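Local coordinates for protein member of s1p family of ribosomal proteins (Pyrococcus furiosus, PDB 5YH1) that binds manganese through the DHH-family portion that this chain represents and probably acts as an exonuclease on nucleic acids, at residues K345-I350 against F373-A378; K309-H314 against N327-E332; A45-R50 against K157-D162. All coordinates share one frame; numbering follows the deposited sequence.

Contact 1 of 3, residues K345-I350 against F373-A378; sequences KLSGII and FAVVRA
Arg377 lays one face of its guanidinium against the backbone of Gly348, whose CA stands 3.3 Å above the plane of the group, displaced toward its rim. Of the arginine's atoms, NE comes nearest to Gly348, 3.4 Å from its CA. With no side chain on the glycine, the helix can come this near. Ser347 meets the same group obliquely, its OG 2.5 Å from Arg377 NH1, while on the strand side Val375 CG1 lies 3.3 Å from Ser347 OG. The hydroxyl is hydrogen-bonded to the carbonyl oxygen of Gly344, one turn back in the helix. The contact belongs to the mixed sheet, on which helix 343-358 forms the β-α-β crossover between the parallel strands 325-330 and 364-369. The axes of these helix and strand segments approach to 8.8 Å and cross at -35°. Strand 373-378 pairs antiparallel with 364-369, through backbone bonds of Val375 to Ala368 and Arg377 to Thr366. A bend at chi3 (142°) brings the guanidinium up beside the helix; the arginine side chain also touches His351. A leucine in place of Arg377 would probably leave Gly348 CA without the flat group that covers it and take a positive charge from beside Ser347 OG. Further out, the Arg377 side chain is about 9 Å from that of the manganese ligand Asp229 and about 12 Å from the bound manganese ion.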
loop_
_atom_site.group_PDB
_atom_site.type_symbol
_atom_site.label_atom_id
_atom_site.label_comp_id
_atom_site.label_asym_id
_atom_site.label_seq_id
_atom_site.Cartn_x
_atom_site.Cartn_y
_atom_site.Cartn_z
ATOM N N LYS A 345 -0.319 -10.014 18.990
ATOM C CA LYS A 345 -0.602 -11.447 19.017
ATOM C C LYS A 345 0.508 -12.215 19.732
ATOM O O LYS A 345 0.235 -13.144 20.492
ATOM C CB LYS A 345 -0.766 -11.967 17.586
ATOM C CG LYS A 345 -1.020 -13.463 17.454
ATOM C CD LYS A 345 -2.389 -13.837 17.989
ATOM C CE LYS A 345 -2.530 -15.340 18.088
ATOM N NZ LYS A 345 -3.874 -15.730 18.585
ATOM N N LEU A 346 1.754 -11.836 19.473
ATOM C CA LEU A 346 2.904 -12.448 20.132
ATOM C C LEU A 346 2.839 -12.290 21.643
ATOM O O LEU A 346 3.100 -13.240 22.375
ATOM C CB LEU A 346 4.217 -11.849 19.617
ATOM C CG LEU A 346 5.510 -12.379 20.249
ATOM C CD1 LEU A 346 5.614 -13.897 20.119
ATOM C CD2 LEU A 346 6.711 -11.717 19.605
ATOM N N SER A 347 2.523 -11.084 22.110
ATOM C CA SER A 347 2.393 -10.833 23.543
ATOM C C SER A 347 1.325 -11.734 24.163
ATOM O O SER A 347 1.490 -12.210 25.278
ATOM C CB SER A 347 2.063 -9.365 23.824
ATOM O OG SER A 347 0.732 -9.071 23.425
ATOM N N GLY A 348 0.248 -11.977 23.421
ATOM C CA GLY A 348 -0.810 -12.878 23.865
ATOM C C GLY A 348 -0.344 -14.321 23.985
ATOM O O GLY A 348 -0.721 -15.029 24.923
ATOM N N ILE A 349 0.478 -14.751 23.033
ATOM C CA ILE A 349 1.003 -16.118 23.013
ATOM C C ILE A 349 1.955 -16.326 24.187
ATOM O O ILE A 349 1.933 -17.374 24.824
ATOM C CB ILE A 349 1.729 -16.410 21.681
ATOM C CG1 ILE A 349 0.718 -16.535 20.543
ATOM C CG2 ILE A 349 2.577 -17.672 21.764
ATOM C CD1 ILE A 349 1.349 -16.341 19.176
ATOM N N ILE A 350 2.798 -15.332 24.458
ATOM C CA ILE A 350 3.709 -15.389 25.600
ATOM C C ILE A 350 2.906 -15.362 26.902
ATOM O O ILE A 350 3.145 -16.165 27.819
ATOM C CB ILE A 350 4.730 -14.241 25.556
ATOM C CG1 ILE A 350 5.702 -14.451 24.379
ATOM C CG2 ILE A 350 5.513 -14.146 26.864
ATOM C CD1 ILE A 350 6.427 -13.190 23.938
ATOM N N PHE A 373 6.456 1.732 21.661
ATOM C CA PHE A 373 5.168 1.214 22.096
ATOM C C PHE A 373 5.388 0.089 23.093
ATOM O O PHE A 373 6.492 -0.435 23.229
ATOM C CB PHE A 373 4.337 0.702 20.905
ATOM C CG PHE A 373 4.917 -0.528 20.248
ATOM C CD1 PHE A 373 4.551 -1.803 20.673
ATOM C CD2 PHE A 373 5.858 -0.408 19.234
ATOM C CE1 PHE A 373 5.105 -2.934 20.083
ATOM C CE2 PHE A 373 6.411 -1.532 18.639
ATOM C CZ PHE A 373 6.029 -2.799 19.066
ATOM N N ALA A 374 4.323 -0.264 23.791
ATOM C CA ALA A 374 4.322 -1.440 24.650
ATOM C C ALA A 374 2.926 -2.010 24.649
ATOM O O ALA A 374 1.958 -1.256 24.645
ATOM C CB ALA A 374 4.758 -1.082 26.063
ATOM N N VAL A 375 2.828 -3.335 24.602
ATOM C CA VAL A 375 1.560 -4.029 24.768
ATOM C C VAL A 375 1.547 -4.639 26.161
ATOM O O VAL A 375 2.536 -5.210 26.592
ATOM C CB VAL A 375 1.363 -5.119 23.703
ATOM C CG1 VAL A 375 0.053 -5.862 23.931
ATOM C CG2 VAL A 375 1.369 -4.490 22.316
ATOM N N VAL A 376 0.429 -4.477 26.862
ATOM C CA VAL A 376 0.296 -4.882 28.254
ATOM C C VAL A 376 -0.838 -5.885 28.383
ATOM O O VAL A 376 -1.929 -5.657 27.872
ATOM C CB VAL A 376 -0.014 -3.682 29.166
ATOM C CG1 VAL A 376 -0.143 -4.132 30.622
ATOM C CG2 VAL A 376 1.067 -2.616 29.034
ATOM N N ARG A 377 -0.569 -6.999 29.052
ATOM C CA ARG A 377 -1.600 -7.996 29.344
ATOM C C ARG A 377 -1.546 -8.399 30.803
ATOM O O ARG A 377 -0.483 -8.703 31.329
ATOM C CB ARG A 377 -1.438 -9.204 28.434
ATOM C CG ARG A 377 -1.943 -8.915 27.038
ATOM C CD ARG A 377 -1.455 -9.919 26.028
ATOM N NE ARG A 377 -2.501 -10.211 25.053
ATOM C CZ ARG A 377 -2.635 -9.643 23.858
ATOM N NH1 ARG A 377 -1.790 -8.716 23.437
ATOM N NH2 ARG A 377 -3.631 -10.016 23.065
ATOM N N ALA A 378 -2.708 -8.360 31.447
ATOM C CA ALA A 378 -2.867 -8.663 32.862
ATOM C C ALA A 378 -3.815 -9.844 33.016
ATOM O O ALA A 378 -4.910 -9.829 32.475
ATOM C CB ALA A 378 -3.434 -7.454 33.582
#

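Contact 2 of 3, residues K309-H314 against N327-E332; sequences KAVLPH and NTIDVE
Ile329 sets its CD1 methyl against Val311 and His314, joining the last part of helix 286-311 to strand 325-330 of the mixed sheet. After the helix the chain passes through a short 3-10 segment, closed by a 2.8 Å backbone bond from His314 N to Val311 O, and enters strand 316-319, which forms a β-hairpin with 325-330. Apolar packing carries most of the contact. Val311 CG1 lies 3.8 Å from Ile329 CD1, the two side chains crossing at about a right angle; CG1 of Ile329, opposite the backbone N (chi1 175°), carries the methyl out to this meeting. The same CD1 is 3.8 Å from His314 CB and 3.6 Å from His314 O, so it rests on both backbone and side chain of the histidine. Ile350 of helix 343-358 packs on Val311 as well. The polar link across the segments is made through a water, which donates to His314 O at 3.1 Å and accepts from Asp330 N at 3.0 Å. Beyond the segments, the His314 ring stacks on Tyr334, and its NE2 makes a weak hydrogen bond to Asp402 of the second subunit. Where the strand ends, Asp330 forms an Asx turn: its OD1 accepts from Leu333 N and, at 3.0 Å with a bent N-H...O angle of 130°, from Glu332 N.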
loop_
_atom_site.group_PDB
_atom_site.type_symbol
_atom_site.label_atom_id
_atom_site.label_comp_id
_atom_site.label_asym_id
_atom_site.label_seq_id
_atom_site.Cartn_x
_atom_site.Cartn_y
_atom_site.Cartn_z
ATOM N N LYS A 309 9.030 -20.856 21.060
ATOM C CA LYS A 309 10.285 -21.513 21.419
ATOM C C LYS A 309 11.512 -20.608 21.263
ATOM O O LYS A 309 12.412 -20.621 22.101
ATOM C CB LYS A 309 10.480 -22.778 20.592
ATOM C CG LYS A 309 11.642 -23.622 21.072
ATOM C CD LYS A 309 11.820 -24.866 20.226
ATOM C CE LYS A 309 13.061 -25.624 20.665
ATOM N NZ LYS A 309 13.248 -26.848 19.839
ATOM N N ALA A 310 11.539 -19.811 20.201
ATOM C CA ALA A 310 12.671 -18.922 19.931
ATOM C C ALA A 310 12.688 -17.668 20.813
ATOM O O ALA A 310 13.767 -17.155 21.136
ATOM C CB ALA A 310 12.678 -18.524 18.462
ATOM N N VAL A 311 11.505 -17.174 21.193
ATOM C CA VAL A 311 11.381 -15.892 21.901
ATOM C C VAL A 311 11.425 -16.028 23.428
ATOM O O VAL A 311 11.963 -15.164 24.131
ATOM C CB VAL A 311 10.081 -15.159 21.479
ATOM C CG1 VAL A 311 9.880 -13.886 22.284
ATOM C CG2 VAL A 311 10.131 -14.817 19.996
ATOM N N LEU A 312 10.864 -17.118 23.932
ATOM C CA LEU A 312 10.746 -17.372 25.377
ATOM C C LEU A 312 12.040 -17.226 26.175
ATOM O O LEU A 312 12.020 -16.669 27.262
ATOM C CB LEU A 312 10.163 -18.766 25.601
ATOM C CG LEU A 312 9.411 -19.060 26.877
ATOM C CD1 LEU A 312 8.330 -18.014 27.142
ATOM C CD2 LEU A 312 8.814 -20.459 26.747
ATOM N N PRO A 313 13.178 -17.710 25.643
ATOM C CA PRO A 313 14.437 -17.500 26.371
ATOM C C PRO A 313 14.805 -16.037 26.619
ATOM O O PRO A 313 15.641 -15.757 27.470
ATOM C CB PRO A 313 15.480 -18.150 25.453
ATOM C CG PRO A 313 14.730 -19.195 24.736
ATOM C CD PRO A 313 13.377 -18.583 24.475
ATOM N N HIS A 314 14.195 -15.113 25.884
ATOM C CA HIS A 314 14.466 -13.688 26.069
ATOM C C HIS A 314 13.450 -12.985 26.953
ATOM O O HIS A 314 13.578 -11.803 27.216
ATOM C CB HIS A 314 14.537 -13.019 24.697
ATOM C CG HIS A 314 15.573 -13.633 23.818
ATOM N ND1 HIS A 314 15.256 -14.415 22.731
ATOM C CD2 HIS A 314 16.924 -13.646 23.915
ATOM C CE1 HIS A 314 16.371 -14.853 22.175
ATOM N NE2 HIS A 314 17.397 -14.399 22.871
ATOM N N ASN A 327 6.431 -9.991 33.601
ATOM C CA ASN A 327 7.198 -10.485 32.463
ATOM C C ASN A 327 7.472 -9.351 31.474
ATOM O O ASN A 327 6.569 -8.588 31.142
ATOM C CB ASN A 327 6.435 -11.579 31.713
ATOM C CG ASN A 327 5.910 -12.675 32.623
ATOM O OD1 ASN A 327 6.606 -13.147 33.514
ATOM N ND2 ASN A 327 4.681 -13.098 32.382
ATOM N N THR A 328 8.707 -9.261 30.984
ATOM C CA THR A 328 9.054 -8.252 29.981
ATOM C C THR A 328 9.764 -8.902 28.804
ATOM O O THR A 328 10.542 -9.843 28.976
ATOM C CB THR A 328 9.958 -7.156 30.558
ATOM O OG1 THR A 328 11.153 -7.757 31.060
ATOM C CG2 THR A 328 9.256 -6.416 31.680
ATOM N N ILE A 329 9.465 -8.402 27.611
ATOM C CA ILE A 329 10.072 -8.903 26.386
ATOM C C ILE A 329 10.196 -7.774 25.370
ATOM O O ILE A 329 9.232 -7.061 25.081
ATOM C CB ILE A 329 9.282 -10.101 25.801
ATOM C CG1 ILE A 329 9.852 -10.551 24.454
ATOM C CG2 ILE A 329 7.805 -9.779 25.649
ATOM C CD1 ILE A 329 11.244 -11.130 24.547
ATOM N N ASP A 330 11.405 -7.618 24.854
ATOM C CA ASP A 330 11.699 -6.653 23.797
ATOM C C ASP A 330 11.376 -7.304 22.459
ATOM O O ASP A 330 12.189 -8.067 21.917
ATOM C CB ASP A 330 13.172 -6.260 23.867
ATOM C CG ASP A 330 13.545 -5.167 22.869
ATOM O OD1 ASP A 330 12.908 -5.081 21.787
ATOM O OD2 ASP A 330 14.490 -4.409 23.180
ATOM N N VAL A 331 10.192 -7.010 21.934
ATOM C CA VAL A 331 9.751 -7.601 20.680
ATOM C C VAL A 331 10.294 -6.899 19.425
ATOM O O VAL A 331 9.994 -7.326 18.328
ATOM C CB VAL A 331 8.215 -7.744 20.590
ATOM C CG1 VAL A 331 7.707 -8.634 21.717
ATOM C CG2 VAL A 331 7.514 -6.391 20.620
ATOM N N GLU A 332 11.084 -5.843 19.579
ATOM C CA GLU A 332 11.853 -5.321 18.450
ATOM C C GLU A 332 13.137 -6.145 18.278
ATOM O O GLU A 332 13.444 -6.568 17.178
ATOM C CB GLU A 332 12.197 -3.841 18.643
ATOM C CG GLU A 332 12.630 -3.097 17.373
ATOM C CD GLU A 332 11.518 -2.904 16.320
ATOM O OE1 GLU A 332 11.863 -2.486 15.193
ATOM O OE2 GLU A 332 10.313 -3.151 16.589
HETATM O O HOH W 1 13.736 -8.855 26.240
#

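Contact 3 of 3, residues A45-R50 against K157-D162; sequences AFMIRR and KIVVID
The 2.9 Å backbone hydrogen bond from Arg50 N to Phe46 O spans the helical turn from which Met47, deposited as selenomethionine, reaches Lys157 and Val159. CE of Met47 sits 3.8 Å from Lys157 CB and 4.2 Å from Lys157 CD, so it is the aliphatic part of the lysine that is touched. The two side chains cross at about a right angle. Against Val159 the meeting is different: the side chains slide past one another in opposite directions, and CG2 of the valine lies 4.2 Å from both SE and CE of Met47. A turn about the CG-SE bond (chi3 76°) swings CE aside toward the lysine. Strand 158-161 belongs to the five-stranded parallel sheet of the DHH domain and leads straight into Asp162, His163 and His164, the sequence that gives the family its name; His163 is a manganese ligand. Helix 32-53 packs beside helix 199-210, which receives Ala45 and Ile48 as well as Ile161 of the strand. Asp182 touches both Met47 and Lys157. Charges stay at the margin: Arg50 forms salt bridges with Asp17 and Glu13 of helix 2-20, and its NH1 is 6.7 Å from Lys157 NZ. Met47 meets its two partners through non-polar atoms, with no hydrogen bond across the segments, so the join probably rests on van der Waals contact and the exclusion of water, not on a directional bond.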
loop_
_atom_site.group_PDB
_atom_site.type_symbol
_atom_site.label_atom_id
_atom_site.label_comp_id
_atom_site.label_asym_id
_atom_site.label_seq_id
_atom_site.Cartn_x
_atom_site.Cartn_y
_atom_site.Cartn_z
ATOM N N ALA A 45 -32.124 -2.556 13.594
ATOM C CA ALA A 45 -32.673 -3.414 12.553
ATOM C C ALA A 45 -33.666 -2.661 11.676
ATOM O O ALA A 45 -33.708 -2.866 10.471
ATOM C CB ALA A 45 -33.323 -4.648 13.161
ATOM N N PHE A 46 -34.463 -1.791 12.287
ATOM C CA PHE A 46 -35.367 -0.921 11.541
ATOM C C PHE A 46 -34.597 -0.057 10.531
ATOM O O PHE A 46 -34.954 -0.001 9.355
ATOM C CB PHE A 46 -36.177 -0.019 12.492
ATOM C CG PHE A 46 -36.918 1.090 11.790
ATOM C CD1 PHE A 46 -38.158 0.860 11.212
ATOM C CD2 PHE A 46 -36.364 2.360 11.684
ATOM C CE1 PHE A 46 -38.833 1.882 10.550
ATOM C CE2 PHE A 46 -37.035 3.380 11.023
ATOM C CZ PHE A 46 -38.270 3.138 10.453
HETATM N N MSE A 47 -33.543 0.608 10.994
HETATM C CA MSE A 47 -32.763 1.493 10.117
HETATM C C MSE A 47 -32.117 0.734 8.988
HETATM O O MSE A 47 -32.113 1.191 7.847
HETATM C CB MSE A 47 -31.727 2.255 10.930
HETATM C CG MSE A 47 -32.412 3.395 11.676
HETATM SE SE MSE A 47 -31.131 4.292 12.863
HETATM C CE MSE A 47 -30.193 5.286 11.433
ATOM N N ILE A 48 -31.587 -0.449 9.277
ATOM C CA ILE A 48 -30.921 -1.242 8.250
ATOM C C ILE A 48 -31.938 -1.730 7.217
ATOM O O ILE A 48 -31.724 -1.572 6.006
ATOM C CB ILE A 48 -30.078 -2.380 8.872
ATOM C CG1 ILE A 48 -28.853 -1.773 9.564
ATOM C CG2 ILE A 48 -29.626 -3.383 7.826
ATOM C CD1 ILE A 48 -28.143 -2.695 10.526
ATOM N N ARG A 49 -33.055 -2.278 7.692
ATOM C CA ARG A 49 -34.117 -2.766 6.799
ATOM C C ARG A 49 -34.679 -1.639 5.924
ATOM O O ARG A 49 -34.976 -1.846 4.754
ATOM C CB ARG A 49 -35.254 -3.413 7.607
ATOM C CG ARG A 49 -34.924 -4.772 8.212
ATOM C CD ARG A 49 -35.963 -5.176 9.253
ATOM N NE ARG A 49 -37.319 -5.199 8.691
ATOM C CZ ARG A 49 -37.803 -6.169 7.916
ATOM N NH1 ARG A 49 -37.075 -7.226 7.604
ATOM N NH2 ARG A 49 -39.032 -6.084 7.449
ATOM N N ARG A 50 -34.818 -0.449 6.493
ATOM C CA ARG A 50 -35.367 0.682 5.749
ATOM C C ARG A 50 -34.442 1.100 4.604
ATOM O O ARG A 50 -34.900 1.303 3.471
ATOM C CB ARG A 50 -35.641 1.867 6.675
ATOM C CG ARG A 50 -36.663 2.826 6.095
ATOM C CD ARG A 50 -36.915 4.028 6.991
ATOM N NE ARG A 50 -38.095 4.769 6.535
ATOM C CZ ARG A 50 -38.136 5.556 5.455
ATOM N NH1 ARG A 50 -37.053 5.726 4.694
ATOM N NH2 ARG A 50 -39.271 6.178 5.129
ATOM N N LYS A 157 -26.454 8.846 8.076
ATOM C CA LYS A 157 -26.946 8.175 9.283
ATOM C C LYS A 157 -26.041 7.013 9.645
ATOM O O LYS A 157 -25.460 6.369 8.770
ATOM C CB LYS A 157 -28.391 7.733 9.104
ATOM C CG LYS A 157 -29.316 8.930 8.972
ATOM C CD LYS A 157 -30.763 8.510 8.876
ATOM C CE LYS A 157 -31.675 9.728 8.909
ATOM N NZ LYS A 157 -33.092 9.312 8.725
ATOM N N ILE A 158 -25.904 6.785 10.946
ATOM C CA ILE A 158 -24.858 5.938 11.477
ATOM C C ILE A 158 -25.435 5.002 12.539
ATOM O O ILE A 158 -26.069 5.454 13.498
ATOM C CB ILE A 158 -23.724 6.786 12.106
ATOM C CG1 ILE A 158 -23.132 7.769 11.083
ATOM C CG2 ILE A 158 -22.622 5.890 12.647
ATOM C CD1 ILE A 158 -22.261 8.845 11.703
ATOM N N VAL A 159 -25.219 3.703 12.344
ATOM C CA VAL A 159 -25.538 2.672 13.335
ATOM C C VAL A 159 -24.233 2.122 13.916
ATOM O O VAL A 159 -23.313 1.770 13.171
ATOM C CB VAL A 159 -26.341 1.523 12.693
ATOM C CG1 VAL A 159 -26.538 0.357 13.668
ATOM C CG2 VAL A 159 -27.683 2.042 12.180
ATOM N N VAL A 160 -24.148 2.067 15.243
ATOM C CA VAL A 160 -23.013 1.456 15.921
ATOM C C VAL A 160 -23.443 0.241 16.741
ATOM O O VAL A 160 -24.380 0.332 17.551
ATOM C CB VAL A 160 -22.316 2.439 16.869
ATOM C CG1 VAL A 160 -21.102 1.763 17.508
ATOM C CG2 VAL A 160 -21.914 3.717 16.134
ATOM N N ILE A 161 -22.753 -0.881 16.520
ATOM C CA ILE A 161 -22.920 -2.114 17.297
ATOM C C ILE A 161 -21.539 -2.496 17.851
ATOM O O ILE A 161 -20.692 -3.024 17.132
ATOM C CB ILE A 161 -23.469 -3.265 16.433
ATOM C CG1 ILE A 161 -24.818 -2.882 15.815
ATOM C CG2 ILE A 161 -23.619 -4.531 17.266
ATOM C CD1 ILE A 161 -25.262 -3.788 14.690
ATOM N N ASP A 162 -21.308 -2.206 19.124
ATOM C CA ASP A 162 -19.995 -2.352 19.721
ATOM C C ASP A 162 -20.138 -2.776 21.191
ATOM O O ASP A 162 -21.230 -2.717 21.758
ATOM C CB ASP A 162 -19.245 -1.019 19.580
ATOM C CG ASP A 162 -17.756 -1.136 19.825
ATOM O OD1 ASP A 162 -17.241 -2.277 19.956
ATOM O OD2 ASP A 162 -17.092 -0.064 19.892
#

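Contacts 1 and 2 hold the same mixed sheet, their centres 11 Å apart, and meet directly where Leu346 CD2 lies 3.9 Å from Val331 CG1. Contact 3, on the parallel sheet, lies on the opposite side of the chain's centre, about 34 Å from contact 1 and 44 Å from contact 2, centre to centre. All three are partly buried. Contact 1 puts a cationic group against helix backbone on the side toward the manganese site; contact 2 combines apolar packing with a bridging water beside the second subunit; contact 3 is wholly apolar, with an exposed lysine at its margin. Each sets helical chain against a strand.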